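Local coordinates for protein topoisomerase IV subunit A (Escherichia coli, PDB 1ZVT) that probably binds and wraps DNA through its C-terminal beta-pinwheel domain, helping topoisomerase IV choose its substrates in supercoil removal and decatenation, at residues V4-A17 and P61-L74. Numbering follows the deposited sequence.
Sequences VTIVLSQMGWVRSA and PITLPSARGQGEPL
P73 lies over one face of the W13 indole, its CD 3.7 Å from the centroid of the six-membered ring and 3° off the ring normal. This CH-pi contact suits a rigid proline, whose C-H groups meet the aromatic face. With CG anti to the carbonyl carbon (chi1 -74°), the indole lies along P73. On the other face of the sheet, V14 turns CG2 onto L74 CD2 (3.6 Å), while the L8 and L74 side chains cross at about a right angle, meeting through their CD1 methyls; F49 of strand 47-51 packs on V14 and L74, joining this blade to the next. Strand 72-73 forms one edge of a four-stranded antiparallel blade of the beta-pinwheel, supplied from beyond the second blade's hairpin: V14 and E72 form a hydrogen-bonded pair, V14 N to E72 O (2.9 Å) and E72 N back to V14 O, and L74 N continues the ladder to G12 O. R15, bent at chi3 (87°), reaches into the 67-71 loop. NH1 gives a hydrogen bond to A67 O in the guanidinium plane, the backbone at Q70 and G71 covers one face, and NH2 bonds N28 O and a water shared with Q70 O. G71 CA lies 3.2 Å from V14 O; a CB here would run into that oxygen, which, with the positive phi, suits glycine. S16 N makes a nearly straight bond to P65 O (2.8 Å), and S16 OG shares a water with P61 O.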
loop_
_atom_site.group_PDB
_atom_site.type_symbol
_atom_site.label_atom_id
_atom_site.label_comp_id
_atom_site.label_asym_id
_atom_site.label_seq_id
_atom_site.Cartn_x
_atom_site.Cartn_y
_atom_site.Cartn_z
ATOM N N VAL A 4 -0.784 14.307 -16.357
ATOM C CA VAL A 4 -2.147 13.958 -15.980
ATOM C C VAL A 4 -2.205 13.648 -14.488
ATOM O O VAL A 4 -1.181 13.267 -13.883
ATOM C CB VAL A 4 -2.695 12.715 -16.751
ATOM C CG1 VAL A 4 -2.799 13.028 -18.255
ATOM C CG2 VAL A 4 -1.831 11.489 -16.524
ATOM N N THR A 5 -3.410 13.774 -13.936
ATOM C CA THR A 5 -3.718 13.301 -12.576
ATOM C C THR A 5 -4.851 12.313 -12.695
ATOM O O THR A 5 -5.879 12.624 -13.297
ATOM C CB THR A 5 -4.149 14.456 -11.664
ATOM O OG1 THR A 5 -3.064 15.379 -11.569
ATOM C CG2 THR A 5 -4.500 13.952 -10.263
ATOM N N ILE A 6 -4.663 11.127 -12.134
ATOM C CA ILE A 6 -5.744 10.143 -12.126
ATOM C C ILE A 6 -6.431 10.221 -10.762
ATOM O O ILE A 6 -5.764 10.226 -9.727
ATOM C CB ILE A 6 -5.229 8.699 -12.349
ATOM C CG1 ILE A 6 -4.217 8.622 -13.513
ATOM C CG2 ILE A 6 -6.425 7.756 -12.502
ATOM C CD1 ILE A 6 -4.734 9.179 -14.854
ATOM N N VAL A 7 -7.757 10.312 -10.779
ATOM C CA VAL A 7 -8.548 10.502 -9.558
ATOM C C VAL A 7 -9.482 9.321 -9.368
ATOM O O VAL A 7 -10.229 8.958 -10.283
ATOM C CB VAL A 7 -9.382 11.803 -9.644
ATOM C CG1 VAL A 7 -10.231 12.025 -8.341
ATOM C CG2 VAL A 7 -8.453 13.009 -9.938
ATOM N N LEU A 8 -9.403 8.725 -8.181
ATOM C CA LEU A 8 -10.200 7.557 -7.785
ATOM C C LEU A 8 -11.205 7.974 -6.742
ATOM O O LEU A 8 -10.867 8.688 -5.782
ATOM C CB LEU A 8 -9.268 6.503 -7.181
ATOM C CG LEU A 8 -9.911 5.246 -6.594
ATOM C CD1 LEU A 8 -10.617 4.422 -7.704
ATOM C CD2 LEU A 8 -8.851 4.401 -5.842
ATOM N N SER A 9 -12.443 7.539 -6.920
ATOM C CA SER A 9 -13.485 7.873 -5.965
ATOM C C SER A 9 -13.781 6.704 -5.020
ATOM O O SER A 9 -13.354 5.562 -5.260
ATOM C CB SER A 9 -14.758 8.295 -6.692
ATOM O OG SER A 9 -15.421 7.154 -7.224
ATOM N N GLN A 10 -14.533 7.001 -3.951
ATOM C CA GLN A 10 -14.877 5.993 -2.934
ATOM C C GLN A 10 -15.611 4.797 -3.542
ATOM O O GLN A 10 -15.396 3.646 -3.135
ATOM C CB GLN A 10 -15.760 6.631 -1.854
ATOM C CG GLN A 10 -15.021 7.588 -0.932
ATOM C CD GLN A 10 -13.878 6.922 -0.177
ATOM O OE1 GLN A 10 -13.918 5.718 0.127
ATOM N NE2 GLN A 10 -12.833 7.700 0.105
ATOM N N MET A 11 -16.439 5.090 -4.543
ATOM C CA MET A 11 -17.236 4.053 -5.226
ATOM C C MET A 11 -16.490 3.347 -6.353
ATOM O O MET A 11 -17.060 2.480 -7.025
ATOM C CB MET A 11 -18.517 4.660 -5.772
ATOM C CG MET A 11 -19.487 5.183 -4.702
ATOM S SD MET A 11 -20.005 3.879 -3.590
ATOM C CE MET A 11 -19.073 4.224 -2.102
ATOM N N GLY A 12 -15.222 3.704 -6.575
ATOM C CA GLY A 12 -14.411 3.000 -7.570
ATOM C C GLY A 12 -14.567 3.527 -8.982
ATOM O O GLY A 12 -14.378 2.777 -9.949
ATOM N N TRP A 13 -14.864 4.820 -9.098
ATOM C CA TRP A 13 -14.957 5.489 -10.383
ATOM C C TRP A 13 -13.699 6.296 -10.592
ATOM O O TRP A 13 -13.124 6.831 -9.631
ATOM C CB TRP A 13 -16.178 6.406 -10.422
ATOM C CG TRP A 13 -17.460 5.631 -10.548
ATOM C CD1 TRP A 13 -17.803 4.500 -9.861
ATOM C CD2 TRP A 13 -18.550 5.920 -11.421
ATOM N NE1 TRP A 13 -19.058 4.075 -10.239
ATOM C CE2 TRP A 13 -19.532 4.922 -11.208
ATOM C CE3 TRP A 13 -18.796 6.925 -12.367
ATOM C CZ2 TRP A 13 -20.751 4.904 -11.902
ATOM C CZ3 TRP A 13 -20.012 6.904 -13.066
ATOM C CH2 TRP A 13 -20.970 5.901 -12.824
ATOM N N VAL A 14 -13.254 6.371 -11.838
ATOM C CA VAL A 14 -11.977 7.027 -12.140
ATOM C C VAL A 14 -12.097 8.026 -13.265
ATOM O O VAL A 14 -12.994 7.931 -14.099
ATOM C CB VAL A 14 -10.872 6.009 -12.523
ATOM C CG1 VAL A 14 -10.424 5.248 -11.300
ATOM C CG2 VAL A 14 -11.357 5.018 -13.621
ATOM N N ARG A 15 -11.154 8.970 -13.307
ATOM C CA ARG A 15 -11.009 9.859 -14.440
ATOM C C ARG A 15 -9.556 10.323 -14.509
ATOM O O ARG A 15 -8.807 10.163 -13.544
ATOM C CB ARG A 15 -11.950 11.045 -14.326
ATOM C CG ARG A 15 -11.501 12.095 -13.327
ATOM C CD ARG A 15 -12.665 12.974 -12.957
ATOM N NE ARG A 15 -13.458 12.455 -11.841
ATOM C CZ ARG A 15 -14.557 13.039 -11.371
ATOM N NH1 ARG A 15 -15.016 14.159 -11.926
ATOM N NH2 ARG A 15 -15.201 12.517 -10.356
ATOM N N SER A 16 -9.173 10.883 -15.653
ATOM C CA SER A 16 -7.807 11.367 -15.882
ATOM C C SER A 16 -7.901 12.850 -16.193
ATOM O O SER A 16 -8.418 13.226 -17.247
ATOM C CB SER A 16 -7.155 10.617 -17.057
ATOM O OG SER A 16 -5.840 11.091 -17.329
ATOM N N ALA A 17 -7.422 13.685 -15.282
ATOM C CA ALA A 17 -7.491 15.139 -15.452
ATOM C C ALA A 17 -6.192 15.634 -16.058
ATOM O O ALA A 17 -5.129 15.117 -15.747
ATOM C CB ALA A 17 -7.735 15.808 -14.121
ATOM N N PRO A 61 -4.044 5.843 -19.372
ATOM C CA PRO A 61 -4.827 7.060 -19.092
ATOM C C PRO A 61 -5.610 7.615 -20.296
ATOM O O PRO A 61 -6.646 8.242 -20.088
ATOM C CB PRO A 61 -3.766 8.071 -18.636
ATOM C CG PRO A 61 -2.656 7.200 -18.073
ATOM C CD PRO A 61 -2.621 6.005 -18.990
ATOM N N ILE A 62 -5.161 7.347 -21.524
ATOM C CA ILE A 62 -5.864 7.923 -22.693
ATOM C C ILE A 62 -7.280 7.353 -22.877
ATOM O O ILE A 62 -8.117 7.934 -23.610
ATOM C CB ILE A 62 -5.031 7.829 -23.995
ATOM C CG1 ILE A 62 -4.677 6.389 -24.326
ATOM C CG2 ILE A 62 -3.752 8.671 -23.847
ATOM C CD1 ILE A 62 -5.706 5.632 -25.091
ATOM N N THR A 63 -7.540 6.227 -22.210
ATOM C CA THR A 63 -8.841 5.557 -22.291
ATOM C C THR A 63 -9.807 6.044 -21.197
ATOM O O THR A 63 -10.956 5.591 -21.133
ATOM C CB THR A 63 -8.687 4.030 -22.151
ATOM O OG1 THR A 63 -8.235 3.711 -20.829
ATOM C CG2 THR A 63 -7.712 3.452 -23.169
ATOM N N LEU A 64 -9.349 6.950 -20.333
ATOM C CA LEU A 64 -10.174 7.414 -19.211
ATOM C C LEU A 64 -10.833 8.761 -19.534
ATOM O O LEU A 64 -10.267 9.554 -20.304
ATOM C CB LEU A 64 -9.327 7.528 -17.933
ATOM C CG LEU A 64 -8.763 6.213 -17.402
ATOM C CD1 LEU A 64 -7.891 6.478 -16.180
ATOM C CD2 LEU A 64 -9.891 5.244 -17.076
ATOM N N PRO A 65 -12.012 9.035 -18.938
ATOM C CA PRO A 65 -12.697 10.315 -19.143
ATOM C C PRO A 65 -11.962 11.473 -18.456
ATOM O O PRO A 65 -11.155 11.249 -17.551
ATOM C CB PRO A 65 -14.080 10.076 -18.517
ATOM C CG PRO A 65 -13.842 9.036 -17.467
ATOM C CD PRO A 65 -12.753 8.144 -18.025
ATOM N N SER A 66 -12.241 12.703 -18.889
ATOM C CA SER A 66 -11.556 13.872 -18.333
ATOM C C SER A 66 -12.137 14.331 -16.992
ATOM O O SER A 66 -13.064 13.722 -16.468
ATOM C CB SER A 66 -11.605 15.026 -19.340
ATOM O OG SER A 66 -12.862 15.673 -19.270
ATOM N N ALA A 67 -11.608 15.445 -16.471
ATOM C CA ALA A 67 -12.015 15.970 -15.156
ATOM C C ALA A 67 -13.497 16.299 -15.088
ATOM O O ALA A 67 -14.132 16.119 -14.056
ATOM C CB ALA A 67 -11.195 17.206 -14.806
ATOM N N ARG A 68 -14.023 16.805 -16.198
ATOM C CA ARG A 68 -15.448 17.085 -16.324
ATOM C C ARG A 68 -16.244 15.788 -16.396
ATOM O O ARG A 68 -15.856 14.824 -17.064
ATOM C CB ARG A 68 -15.702 17.959 -17.551
ATOM C CG ARG A 68 -15.011 19.300 -17.455
ATOM C CD ARG A 68 -14.712 19.909 -18.821
ATOM N NE ARG A 68 -14.126 21.238 -18.657
ATOM C CZ ARG A 68 -14.771 22.383 -18.880
ATOM N NH1 ARG A 68 -16.030 22.380 -19.311
ATOM N NH2 ARG A 68 -14.148 23.540 -18.682
ATOM N N GLY A 69 -17.372 15.764 -15.711
ATOM C CA GLY A 69 -18.134 14.539 -15.617
ATOM C C GLY A 69 -17.816 13.929 -14.274
ATOM O O GLY A 69 -17.206 14.587 -13.420
ATOM N N GLN A 70 -18.243 12.687 -14.078
ATOM C CA GLN A 70 -18.214 12.061 -12.763
ATOM C C GLN A 70 -17.327 10.819 -12.797
ATOM O O GLN A 70 -17.303 10.017 -11.864
ATOM C CB GLN A 70 -19.651 11.745 -12.301
ATOM C CG GLN A 70 -20.429 13.012 -11.921
ATOM C CD GLN A 70 -21.950 12.824 -11.823
ATOM O OE1 GLN A 70 -22.537 11.946 -12.468
ATOM N NE2 GLN A 70 -22.592 13.666 -11.019
ATOM N N GLY A 71 -16.561 10.709 -13.877
ATOM C CA GLY A 71 -15.696 9.561 -14.099
ATOM C C GLY A 71 -16.453 8.390 -14.696
ATOM O O GLY A 71 -17.579 8.530 -15.175
ATOM N N GLU A 72 -15.816 7.225 -14.669
ATOM C CA GLU A 72 -16.434 5.990 -15.141
ATOM C C GLU A 72 -16.032 4.847 -14.202
ATOM O O GLU A 72 -14.938 4.874 -13.649
ATOM C CB GLU A 72 -16.046 5.731 -16.604
ATOM C CG GLU A 72 -14.659 5.217 -16.832
ATOM C CD GLU A 72 -14.430 4.798 -18.273
ATOM O OE1 GLU A 72 -14.812 5.604 -19.189
ATOM O OE2 GLU A 72 -13.875 3.665 -18.458
ATOM N N PRO A 73 -16.916 3.847 -14.002
ATOM C CA PRO A 73 -16.629 2.802 -13.021
ATOM C C PRO A 73 -15.465 1.894 -13.421
ATOM O O PRO A 73 -15.377 1.461 -14.573
ATOM C CB PRO A 73 -17.938 1.984 -12.970
ATOM C CG PRO A 73 -18.576 2.227 -14.316
ATOM C CD PRO A 73 -18.224 3.650 -14.668
ATOM N N LEU A 74 -14.584 1.584 -12.472
ATOM C CA LEU A 74 -13.531 0.595 -12.750
ATOM C C LEU A 74 -14.062 -0.784 -13.125
ATOM O O LEU A 74 -13.401 -1.519 -13.853
ATOM C CB LEU A 74 -12.566 0.465 -11.571
ATOM C CG LEU A 74 -11.622 1.655 -11.518
ATOM C CD1 LEU A 74 -10.886 1.624 -10.160
ATOM C CD2 LEU A 74 -10.634 1.583 -12.696
HETATM O O HOH W 1 -15.324 9.445 -9.873
HETATM O O HOH W 2 -5.820 11.328 -20.108
#